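Local coordinates for protein toxin coregulated pilin (Vibrio cholerae, PDB 3HRV) that forms the major subunit of the toxin-coregulated pilus, a type IV pilus essential for bacterial aggregation and colonization of the host small intestine, at residues A[149-157]-A[173-181]. Residues are numbered along the deposited sequence; the frame is centred on the assembly and turned at random.
Sequences DAATGAGVI and THVEKLCTG
Ala150 sets its methyl over one face of the His174 ring. CB stands 3.6 Å from the ring centroid and 12° off its normal, a CH-pi contact. The ring is held from outside the two segments by a hydrogen bond between His174 ND1 and Asn168 N. Three residues further along the helix, the Lys177 side chain is curled, bent at chi2, chi3 and chi4. This curl brings the ammonium to the Ala151 carbonyl, and NZ bonds O at 3.1 Å. The donor lies in the carbonyl plane, on a lone pair, with a C=O...N angle of 144°. CG of the same lysine packs against that oxygen too.

Gly153 comes close to the end of helix 172-177. Its CA lies 3.2 Å from Lys177 O in a nearly straight CA-H...O contact. With phi at 64°, Gly153 presents this bare CA to the helix end. Cys179 N gives Gly153 O a weak hydrogen bond of 3.0 Å. Water 2 joins this oxygen to Thr180 O; water 1 joins Ala150 O to His174 O in the same way. On the inner side, Ile157 CD1 meets Leu178 CD1 at 3.6 Å, the two side chains crossing at about a right angle. Both also touch Val117 of helix 110-120.

Backbone bonds Thr152 N to Asp149 O and Gly153 N to Ala150 O shape the turn facing the helix. A type II turn from Lys177 to Thr180 carries the chain out of the helix, and the disulfide Cys179-Cys113 ties that turn to helix 110-120. The contact thus packs the loop leading into outer strand 155-158 against a short helix and its exit turn. Most of it lies within the region bounded by the Cys113-Cys179 disulfide, the D-region characteristic of type IV pilins.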
loop_
_atom_site.group_PDB
_atom_site.type_symbol
_atom_site.label_atom_id
_atom_site.label_comp_id
_atom_site.label_asym_id
_atom_site.label_seq_id
_atom_site.Cartn_x
_atom_site.Cartn_y
_atom_site.Cartn_z
ATOM N N ASP A 149 5.725 -12.102 -7.066
ATOM C CA ASP A 149 5.670 -13.552 -6.930
ATOM C C ASP A 149 4.669 -13.843 -5.818
ATOM O O ASP A 149 5.044 -14.131 -4.681
ATOM C CB ASP A 149 7.036 -14.130 -6.558
ATOM C CG ASP A 149 7.086 -15.641 -6.719
ATOM O OD1 ASP A 149 6.005 -16.264 -6.797
ATOM O OD2 ASP A 149 8.199 -16.206 -6.760
ATOM N N ALA A 150 3.390 -13.752 -6.161
ATOM C CA ALA A 150 2.318 -13.980 -5.203
ATOM C C ALA A 150 2.351 -15.375 -4.589
ATOM O O ALA A 150 1.743 -15.611 -3.549
ATOM C CB ALA A 150 0.971 -13.734 -5.868
ATOM N N ALA A 151 3.061 -16.298 -5.226
ATOM C CA ALA A 151 3.146 -17.658 -4.706
ATOM C C ALA A 151 3.830 -17.678 -3.341
ATOM O O ALA A 151 3.598 -18.580 -2.536
ATOM C CB ALA A 151 3.898 -18.551 -5.685
ATOM N N THR A 152 4.672 -16.680 -3.082
ATOM C CA THR A 152 5.378 -16.593 -1.807
ATOM C C THR A 152 4.505 -15.927 -0.746
ATOM O O THR A 152 4.754 -16.068 0.453
ATOM C CB THR A 152 6.683 -15.782 -1.939
ATOM O OG1 THR A 152 6.372 -14.421 -2.258
ATOM C CG2 THR A 152 7.567 -16.370 -3.032
ATOM N N GLY A 153 3.488 -15.198 -1.198
ATOM C CA GLY A 153 2.586 -14.518 -0.281
ATOM C C GLY A 153 3.264 -13.441 0.547
ATOM O O GLY A 153 2.688 -12.932 1.508
ATOM N N ALA A 154 4.488 -13.088 0.169
ATOM C CA ALA A 154 5.257 -12.077 0.886
ATOM C C ALA A 154 5.997 -11.176 -0.096
ATOM O O ALA A 154 6.277 -11.575 -1.230
ATOM C CB ALA A 154 6.251 -12.753 1.824
ATOM N N GLY A 155 6.320 -9.966 0.349
ATOM C CA GLY A 155 7.016 -9.029 -0.511
ATOM C C GLY A 155 6.095 -8.518 -1.599
ATOM O O GLY A 155 4.882 -8.411 -1.401
ATOM N N VAL A 156 6.664 -8.198 -2.754
ATOM C CA VAL A 156 5.870 -7.707 -3.868
ATOM C C VAL A 156 5.062 -8.864 -4.441
ATOM O O VAL A 156 5.625 -9.822 -4.973
ATOM C CB VAL A 156 6.775 -7.102 -4.963
ATOM C CG1 VAL A 156 5.940 -6.648 -6.145
ATOM C CG2 VAL A 156 7.556 -5.931 -4.387
ATOM N N ILE A 157 3.740 -8.782 -4.314
ATOM C CA ILE A 157 2.867 -9.835 -4.820
ATOM C C ILE A 157 2.016 -9.347 -5.986
ATOM O O ILE A 157 1.158 -10.069 -6.486
ATOM C CB ILE A 157 1.950 -10.400 -3.707
ATOM C CG1 ILE A 157 1.044 -9.300 -3.153
ATOM C CG2 ILE A 157 2.801 -11.008 -2.600
ATOM C CD1 ILE A 157 0.022 -9.813 -2.139
ATOM N N THR A 173 -2.558 -21.718 -4.165
ATOM C CA THR A 173 -1.277 -21.434 -3.528
ATOM C C THR A 173 -1.218 -19.961 -3.127
ATOM O O THR A 173 -0.793 -19.629 -2.020
ATOM C CB THR A 173 -0.100 -21.744 -4.472
ATOM O OG1 THR A 173 -0.173 -23.113 -4.893
ATOM C CG2 THR A 173 1.224 -21.515 -3.759
ATOM N N HIS A 174 -1.647 -19.087 -4.033
ATOM C CA HIS A 174 -1.654 -17.652 -3.757
ATOM C C HIS A 174 -2.570 -17.363 -2.574
ATOM O O HIS A 174 -2.216 -16.606 -1.670
ATOM C CB HIS A 174 -2.156 -16.858 -4.973
ATOM C CG HIS A 174 -1.205 -16.834 -6.129
ATOM N ND1 HIS A 174 -1.387 -16.014 -7.221
ATOM C CD2 HIS A 174 -0.067 -17.531 -6.368
ATOM C CE1 HIS A 174 -0.404 -16.205 -8.083
ATOM N NE2 HIS A 174 0.410 -17.121 -7.588
ATOM N N VAL A 175 -3.748 -17.977 -2.585
ATOM C CA VAL A 175 -4.724 -17.773 -1.523
ATOM C C VAL A 175 -4.221 -18.212 -0.153
ATOM O O VAL A 175 -4.373 -17.487 0.826
ATOM C CB VAL A 175 -6.040 -18.523 -1.823
ATOM C CG1 VAL A 175 -7.014 -18.355 -0.663
ATOM C CG2 VAL A 175 -6.655 -17.993 -3.101
ATOM N N GLU A 176 -3.610 -19.524 -0.093
ATOM C CA GLU A 176 -3.085 -19.954 1.197
ATOM C C GLU A 176 -1.847 -19.201 1.673
ATOM O O GLU A 176 -1.680 -18.987 2.869
ATOM C CB GLU A 176 -2.795 -21.457 1.182
ATOM C CG GLU A 176 -2.086 -21.919 -0.080
ATOM C CD GLU A 176 -1.498 -23.310 0.050
ATOM O OE1 GLU A 176 -0.589 -23.489 0.887
ATOM O OE2 GLU A 176 -1.940 -24.222 -0.682
ATOM N N LYS A 177 -0.957 -18.853 0.781
ATOM C CA LYS A 177 0.305 -18.231 1.177
ATOM C C LYS A 177 0.209 -16.736 1.456
ATOM O O LYS A 177 1.117 -16.158 2.045
ATOM C CB LYS A 177 1.369 -18.475 0.105
ATOM C CG LYS A 177 1.761 -19.935 -0.055
ATOM C CD LYS A 177 2.560 -20.435 1.135
ATOM C CE LYS A 177 3.943 -19.810 1.170
ATOM N NZ LYS A 177 4.704 -20.107 -0.075
ATOM N N LEU A 178 -0.888 -16.113 1.043
ATOM C CA LEU A 178 -1.068 -14.677 1.247
ATOM C C LEU A 178 -0.834 -14.254 2.695
ATOM O O LEU A 178 -1.450 -14.786 3.623
ATOM C CB LEU A 178 -2.472 -14.252 0.816
ATOM C CG LEU A 178 -2.816 -12.768 0.964
ATOM C CD1 LEU A 178 -1.834 -11.911 0.171
ATOM C CD2 LEU A 178 -4.237 -12.546 0.476
ATOM N N CYS A 179 0.056 -13.282 2.874
ATOM C CA CYS A 179 0.391 -12.756 4.193
ATOM C C CYS A 179 0.947 -13.804 5.149
ATOM O O CYS A 179 0.757 -13.707 6.359
ATOM C CB CYS A 179 -0.836 -12.106 4.826
ATOM S SG CYS A 179 -1.602 -10.777 3.846
ATOM N N THR A 180 1.643 -14.798 4.613
ATOM C CA THR A 180 2.218 -15.833 5.462
ATOM C C THR A 180 3.308 -15.226 6.331
ATOM O O THR A 180 3.991 -14.285 5.915
ATOM C CB THR A 180 2.837 -16.978 4.630
ATOM O OG1 THR A 180 3.432 -17.936 5.513
ATOM C CG2 THR A 180 3.906 -16.445 3.678
ATOM N N GLY A 181 3.459 -15.741 7.546
ATOM C CA GLY A 181 4.499 -15.221 8.409
ATOM C C GLY A 181 4.094 -14.794 9.802
ATOM O O GLY A 181 3.201 -15.376 10.424
HETATM O O HOH W 1 -0.272 -14.556 -2.056
HETATM O O HOH W 2 3.595 -12.254 4.078
#